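FOKI restriction endonuclease (Planomicrobium okeanokoites, PDB 2FOK) recognises a specific DNA sequence and cleaves the DNA at a distance from it, as a metal-dependent type IIS restriction endonuclease. Local coordinates at residues Leu117-Tyr122 and Lys149-Glu154; Thr343-Ile348 and Arg363-Lys368. All blocks are in the same frame, centred on the assembly; numbering follows the deposited sequence.

Contact 1 (Leu117-Tyr122 and Lys149-Glu154); sequences LGFIEY and KEILIE
Phe119 meets the helix of 149-154 through the far end of its ring, and the contact is wholly apolar. The ring atom CZ of Phe119 lies 3.8 Å from CD2 of Leu152. That methyl sits at the ring edge, near the ring plane, and also lies 4.1 Å from CE2 of Phe119. The two side chains cross at about a right angle. On the neighbouring corner of the ring, CE1 of Phe119 comes within 4.0 Å of CG2 of Ile151. This second methyl approaches obliquely. The two successive helix residues thus place one methyl each against the outer end of the ring. In Ile151 the touching branch is CG2, which stands anti to the backbone N; CG1 takes the position anti to the carbonyl carbon (chi1 -72°).

The aromatic ring also has polar and aromatic neighbours. The carbonyl O of Leu117 stands 4.3 Å above the ring plane, over its centre. Tyr138 of helix 133-140 stacks on Phe119 and also touches both Ile151 and Leu152. Leu152 also packs on Leu237, and Ala155 is a further helix neighbour of Phe119.

The fold here is that of the recognition region, whose sequence families belong to the helix-turn-helix clan. Helix 104-116 ends just before this contact, and Gly118 closes it with a Schellman motif. Its positive phi (79°) suits glycine. The chain then enters strand 120-123, an outer strand of a small antiparallel sheet. Residues 149-154, on helix 146-157, lie further along the chain, in the second recognition subdomain.

Hydrogen bonds stay on each side. The backbones of Phe119 and Thr132 pair, and the Thr132 side-chain OG1 bonds to O of Gly118. In the helix, Ile153 N donates to Lys149 O at 2.9 Å.

Contact 2 (Thr343-Ile348 and Arg363-Lys368); sequences TIENDI and RFYQLK
Ile348 lays its CD1 methyl over one face of the Tyr365 ring in a CH-pi contact. CD1 of Ile348 is 4.3 Å from the centroid of the Tyr365 ring and 25° off its normal. The closest ring carbons lie on one side: CE2 of Tyr365 is 4.0 Å from CD1 of Ile348. The CG2 branch of Ile348 reaches the same side, 4.1 Å from CD2 of Tyr365. The ring projects from the strand toward the helix, with CG anti to its own carbonyl carbon (chi1 -64°).

One turn back, Glu345 runs past the far end of the ring. Its CG lies 4.0 Å from OH of Tyr365, a van der Waals contact only. The carboxylate and ring planes are 49° apart. Replacing Tyr365 by an alanine would probably leave the CD1 and CG2 methyls of Ile348 without their aromatic cover and open a gap between helix and strand.

Tyr365 also touches Ile360 on the adjacent strand, and its backbone pairs with Leu323. Through Tyr365, helix 341-352 packs on a three-stranded antiparallel sheet whose middle strand is 364-367, an arrangement consistent with a winged-helix domain of the helix-turn-helix clan.

How the contacts relate
Both contacts join a helix to the chain at or next to a small three-stranded antiparallel sheet, and neither includes a hydrogen bond or salt bridge across its segments. Contact 1 is buried, with only hydrocarbon groups meeting. It links parts of two recognition subdomains. Contact 2 is partly buried and packs a helix, whose contact residues lie in the D3 domain, on the middle strand of a sheet. There a tyrosine hydroxyl meets a glutamate chain at one end of the apolar patch. In contact 1 methyls meet the outer end of the ring; in contact 2 a methyl lies over a face and the hydroxyl end is touched as well. Their centres are 29 Å apart, and they share no elements.

Contact 1 (Leu117-Tyr122 and Lys149-Glu154)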
loop_
_atom_site.group_PDB
_atom_site.type_symbol
_atom_site.label_atom_id
_atom_site.label_comp_id
_atom_site.label_asym_id
_atom_site.label_seq_id
_atom_site.Cartn_x
_atom_site.Cartn_y
_atom_site.Cartn_z
ATOM N N LEU A 117 -18.649 2.751 -1.003
ATOM C CA LEU A 117 -19.416 3.936 -1.376
ATOM C C LEU A 117 -20.732 4.042 -0.610
ATOM O O LEU A 117 -21.529 4.943 -0.858
ATOM C CB LEU A 117 -19.696 3.942 -2.879
ATOM C CG LEU A 117 -18.475 4.147 -3.769
ATOM C CD1 LEU A 117 -18.906 4.141 -5.224
ATOM C CD2 LEU A 117 -17.786 5.455 -3.406
ATOM N N GLY A 118 -20.960 3.104 0.303
ATOM C CA GLY A 118 -22.153 3.134 1.128
ATOM C C GLY A 118 -23.473 2.661 0.558
ATOM O O GLY A 118 -24.522 3.041 1.080
ATOM N N PHE A 119 -23.446 1.830 -0.477
ATOM C CA PHE A 119 -24.685 1.341 -1.080
ATOM C C PHE A 119 -25.221 0.105 -0.363
ATOM O O PHE A 119 -26.385 -0.273 -0.534
ATOM C CB PHE A 119 -24.470 1.043 -2.558
ATOM C CG PHE A 119 -24.153 2.267 -3.382
ATOM C CD1 PHE A 119 -24.869 3.443 -3.201
ATOM C CD2 PHE A 119 -23.144 2.234 -4.338
ATOM C CE1 PHE A 119 -24.589 4.564 -3.953
ATOM C CE2 PHE A 119 -22.856 3.349 -5.100
ATOM C CZ PHE A 119 -23.576 4.520 -4.910
ATOM N N ILE A 120 -24.360 -0.522 0.432
ATOM C CA ILE A 120 -24.739 -1.679 1.230
ATOM C C ILE A 120 -23.992 -1.520 2.550
ATOM O O ILE A 120 -22.930 -0.901 2.597
ATOM C CB ILE A 120 -24.362 -3.035 0.546
ATOM C CG1 ILE A 120 -22.850 -3.248 0.548
ATOM C CG2 ILE A 120 -24.913 -3.073 -0.887
ATOM C CD1 ILE A 120 -22.406 -4.479 -0.258
ATOM N N GLU A 121 -24.562 -2.038 3.631
ATOM C CA GLU A 121 -23.926 -1.929 4.939
ATOM C C GLU A 121 -23.618 -3.321 5.454
ATOM O O GLU A 121 -24.333 -4.262 5.133
ATOM C CB GLU A 121 -24.852 -1.198 5.919
ATOM C CG GLU A 121 -26.179 -1.901 6.158
ATOM C CD GLU A 121 -27.278 -0.956 6.644
ATOM O OE1 GLU A 121 -27.024 0.266 6.750
ATOM O OE2 GLU A 121 -28.401 -1.435 6.923
ATOM N N TYR A 122 -22.559 -3.435 6.252
ATOM C CA TYR A 122 -22.109 -4.708 6.825
ATOM C C TYR A 122 -22.529 -4.830 8.284
ATOM O O TYR A 122 -22.310 -3.918 9.079
ATOM C CB TYR A 122 -20.577 -4.802 6.736
ATOM C CG TYR A 122 -19.970 -6.059 7.339
ATOM C CD1 TYR A 122 -20.255 -7.312 6.802
ATOM C CD2 TYR A 122 -19.110 -5.996 8.443
ATOM C CE1 TYR A 122 -19.703 -8.476 7.336
ATOM C CE2 TYR A 122 -18.546 -7.163 8.997
ATOM C CZ TYR A 122 -18.849 -8.400 8.430
ATOM O OH TYR A 122 -18.295 -9.570 8.921
ATOM N N LYS A 149 -25.861 10.301 -11.300
ATOM C CA LYS A 149 -24.541 10.893 -11.166
ATOM C C LYS A 149 -24.462 11.595 -9.827
ATOM O O LYS A 149 -23.450 11.519 -9.129
ATOM C CB LYS A 149 -24.300 11.898 -12.292
ATOM C CG LYS A 149 -22.917 12.518 -12.272
ATOM C CD LYS A 149 -22.571 13.140 -13.611
ATOM C CE LYS A 149 -21.775 14.419 -13.423
ATOM N NZ LYS A 149 -20.620 14.475 -14.357
ATOM N N GLU A 150 -25.546 12.285 -9.485
ATOM C CA GLU A 150 -25.667 13.016 -8.234
ATOM C C GLU A 150 -25.471 12.043 -7.086
ATOM O O GLU A 150 -24.692 12.293 -6.172
ATOM C CB GLU A 150 -27.058 13.645 -8.137
ATOM C CG GLU A 150 -27.082 15.096 -7.683
ATOM C CD GLU A 150 -28.334 15.452 -6.877
ATOM O OE1 GLU A 150 -29.440 14.965 -7.211
ATOM O OE2 GLU A 150 -28.206 16.230 -5.906
ATOM N N ILE A 151 -26.198 10.933 -7.135
ATOM C CA ILE A 151 -26.108 9.911 -6.106
ATOM C C ILE A 151 -24.668 9.396 -5.982
ATOM O O ILE A 151 -24.148 9.243 -4.876
ATOM C CB ILE A 151 -27.073 8.742 -6.423
ATOM C CG1 ILE A 151 -28.520 9.192 -6.184
ATOM C CG2 ILE A 151 -26.765 7.550 -5.544
ATOM C CD1 ILE A 151 -29.571 8.174 -6.603
ATOM N N LEU A 152 -24.018 9.159 -7.119
ATOM C CA LEU A 152 -22.645 8.668 -7.133
ATOM C C LEU A 152 -21.640 9.623 -6.493
ATOM O O LEU A 152 -20.818 9.206 -5.693
ATOM C CB LEU A 152 -22.223 8.366 -8.563
ATOM C CG LEU A 152 -22.737 7.024 -9.086
ATOM C CD1 LEU A 152 -22.278 6.820 -10.523
ATOM C CD2 LEU A 152 -22.218 5.904 -8.194
ATOM N N ILE A 153 -21.713 10.903 -6.845
ATOM C CA ILE A 153 -20.813 11.919 -6.295
ATOM C C ILE A 153 -21.024 12.126 -4.794
ATOM O O ILE A 153 -20.095 12.478 -4.061
ATOM C CB ILE A 153 -21.016 13.275 -7.027
ATOM C CG1 ILE A 153 -20.375 13.204 -8.417
ATOM C CG2 ILE A 153 -20.431 14.426 -6.192
ATOM C CD1 ILE A 153 -20.259 14.537 -9.112
ATOM N N GLU A 154 -22.251 11.914 -4.331
ATOM C CA GLU A 154 -22.543 12.065 -2.917
ATOM C C GLU A 154 -21.989 10.861 -2.184
ATOM O O GLU A 154 -21.477 10.977 -1.075
ATOM C CB GLU A 154 -24.049 12.153 -2.688
ATOM C CG GLU A 154 -24.464 11.776 -1.280
ATOM C CD GLU A 154 -24.791 12.980 -0.435
ATOM O OE1 GLU A 154 -24.824 14.103 -0.989
ATOM O OE2 GLU A 154 -25.015 12.792 0.785
#

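Contact 2 (Thr343-Ile348 and Arg363-Lys368)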
loop_
_atom_site.group_PDB
_atom_site.type_symbol
_atom_site.label_atom_id
_atom_site.label_comp_id
_atom_site.label_asym_id
_atom_site.label_seq_id
_atom_site.Cartn_x
_atom_site.Cartn_y
_atom_site.Cartn_z
ATOM N N THR A 343 4.006 6.099 18.530
ATOM C CA THR A 343 3.210 5.085 17.852
ATOM C C THR A 343 1.864 5.761 17.611
ATOM O O THR A 343 1.269 5.626 16.543
ATOM C CB THR A 343 2.985 3.835 18.730
ATOM O OG1 THR A 343 4.139 2.984 18.673
ATOM C CG2 THR A 343 1.781 3.053 18.227
ATOM N N ILE A 344 1.406 6.501 18.620
ATOM C CA ILE A 344 0.146 7.232 18.552
ATOM C C ILE A 344 0.230 8.329 17.490
ATOM O O ILE A 344 -0.747 8.594 16.786
ATOM C CB ILE A 344 -0.220 7.861 19.931
ATOM C CG1 ILE A 344 -0.338 6.759 20.984
ATOM C CG2 ILE A 344 -1.531 8.634 19.832
ATOM C CD1 ILE A 344 -0.430 7.262 22.403
ATOM N N GLU A 345 1.398 8.954 17.369
ATOM C CA GLU A 345 1.614 10.009 16.374
ATOM C C GLU A 345 1.571 9.430 14.955
ATOM O O GLU A 345 1.042 10.056 14.041
ATOM C CB GLU A 345 2.979 10.690 16.586
ATOM C CG GLU A 345 3.096 11.524 17.847
ATOM C CD GLU A 345 4.483 12.152 18.028
ATOM O OE1 GLU A 345 5.492 11.519 17.652
ATOM O OE2 GLU A 345 4.562 13.281 18.555
ATOM N N ASN A 346 2.132 8.237 14.767
ATOM C CA ASN A 346 2.135 7.611 13.445
ATOM C C ASN A 346 0.738 7.128 13.083
ATOM O O ASN A 346 0.347 7.130 11.914
ATOM C CB ASN A 346 3.119 6.435 13.395
ATOM C CG ASN A 346 3.265 5.853 11.982
ATOM O OD1 ASN A 346 3.972 6.406 11.133
ATOM N ND2 ASN A 346 2.606 4.732 11.738
ATOM N N ASP A 347 -0.011 6.715 14.095
ATOM C CA ASP A 347 -1.379 6.253 13.897
ATOM C C ASP A 347 -2.253 7.435 13.459
ATOM O O ASP A 347 -3.216 7.263 12.732
ATOM C CB ASP A 347 -1.925 5.657 15.204
ATOM C CG ASP A 347 -1.674 4.164 15.324
ATOM O OD1 ASP A 347 -1.169 3.552 14.357
ATOM O OD2 ASP A 347 -1.979 3.595 16.398
ATOM N N ILE A 348 -1.904 8.641 13.900
ATOM C CA ILE A 348 -2.673 9.845 13.550
ATOM C C ILE A 348 -2.373 10.348 12.146
ATOM O O ILE A 348 -3.256 10.872 11.469
ATOM C CB ILE A 348 -2.401 10.992 14.558
ATOM C CG1 ILE A 348 -2.902 10.578 15.938
ATOM C CG2 ILE A 348 -3.073 12.292 14.095
ATOM C CD1 ILE A 348 -2.766 11.647 16.994
ATOM N N ARG A 363 1.545 21.915 19.802
ATOM C CA ARG A 363 1.440 20.683 20.578
ATOM C C ARG A 363 0.011 20.162 20.722
ATOM O O ARG A 363 -0.214 19.197 21.443
ATOM C CB ARG A 363 2.015 20.897 21.981
ATOM C CG ARG A 363 3.531 20.885 22.051
ATOM C CD ARG A 363 4.052 21.753 23.192
ATOM N NE ARG A 363 3.108 21.845 24.303
ATOM C CZ ARG A 363 3.387 21.478 25.549
ATOM N NH1 ARG A 363 4.582 20.994 25.851
ATOM N NH2 ARG A 363 2.471 21.595 26.497
ATOM N N PHE A 364 -0.946 20.778 20.031
ATOM C CA PHE A 364 -2.339 20.360 20.166
ATOM C C PHE A 364 -3.018 19.827 18.917
ATOM O O PHE A 364 -2.875 20.375 17.823
ATOM C CB PHE A 364 -3.170 21.517 20.718
ATOM C CG PHE A 364 -2.753 21.962 22.091
ATOM C CD1 PHE A 364 -3.121 21.225 23.217
ATOM C CD2 PHE A 364 -1.987 23.116 22.261
ATOM C CE1 PHE A 364 -2.729 21.629 24.494
ATOM C CE2 PHE A 364 -1.592 23.529 23.531
ATOM C CZ PHE A 364 -1.962 22.785 24.651
ATOM N N TYR A 365 -3.768 18.748 19.097
ATOM C CA TYR A 365 -4.500 18.129 18.006
ATOM C C TYR A 365 -5.990 18.379 18.229
ATOM O O TYR A 365 -6.464 18.427 19.366
ATOM C CB TYR A 365 -4.264 16.614 17.981
ATOM C CG TYR A 365 -2.843 16.175 17.700
ATOM C CD1 TYR A 365 -1.859 16.257 18.685
ATOM C CD2 TYR A 365 -2.488 15.640 16.461
ATOM C CE1 TYR A 365 -0.560 15.822 18.453
ATOM C CE2 TYR A 365 -1.184 15.197 16.214
ATOM C CZ TYR A 365 -0.227 15.292 17.218
ATOM O OH TYR A 365 1.069 14.871 16.989
ATOM N N GLN A 366 -6.729 18.532 17.140
ATOM C CA GLN A 366 -8.164 18.728 17.236
ATOM C C GLN A 366 -8.861 18.279 15.969
ATOM O O GLN A 366 -8.630 18.843 14.903
ATOM C CB GLN A 366 -8.501 20.193 17.506
ATOM C CG GLN A 366 -9.902 20.374 18.069
ATOM C CD GLN A 366 -10.240 21.827 18.337
ATOM O OE1 GLN A 366 -11.378 22.255 18.151
ATOM N NE2 GLN A 366 -9.248 22.592 18.773
ATOM N N LEU A 367 -9.708 17.258 16.083
ATOM C CA LEU A 367 -10.444 16.765 14.921
ATOM C C LEU A 367 -11.509 17.785 14.501
ATOM O O LEU A 367 -12.265 18.279 15.333
ATOM C CB LEU A 367 -11.113 15.431 15.240
ATOM C CG LEU A 367 -11.663 14.667 14.030
ATOM C CD1 LEU A 367 -10.883 13.377 13.844
ATOM C CD2 LEU A 367 -13.144 14.384 14.228
ATOM N N LYS A 368 -11.551 18.107 13.214
ATOM C CA LYS A 368 -12.524 19.066 12.684
ATOM C C LYS A 368 -13.160 18.422 11.470
ATOM O O LYS A 368 -12.784 18.715 10.341
ATOM C CB LYS A 368 -11.822 20.363 12.283
#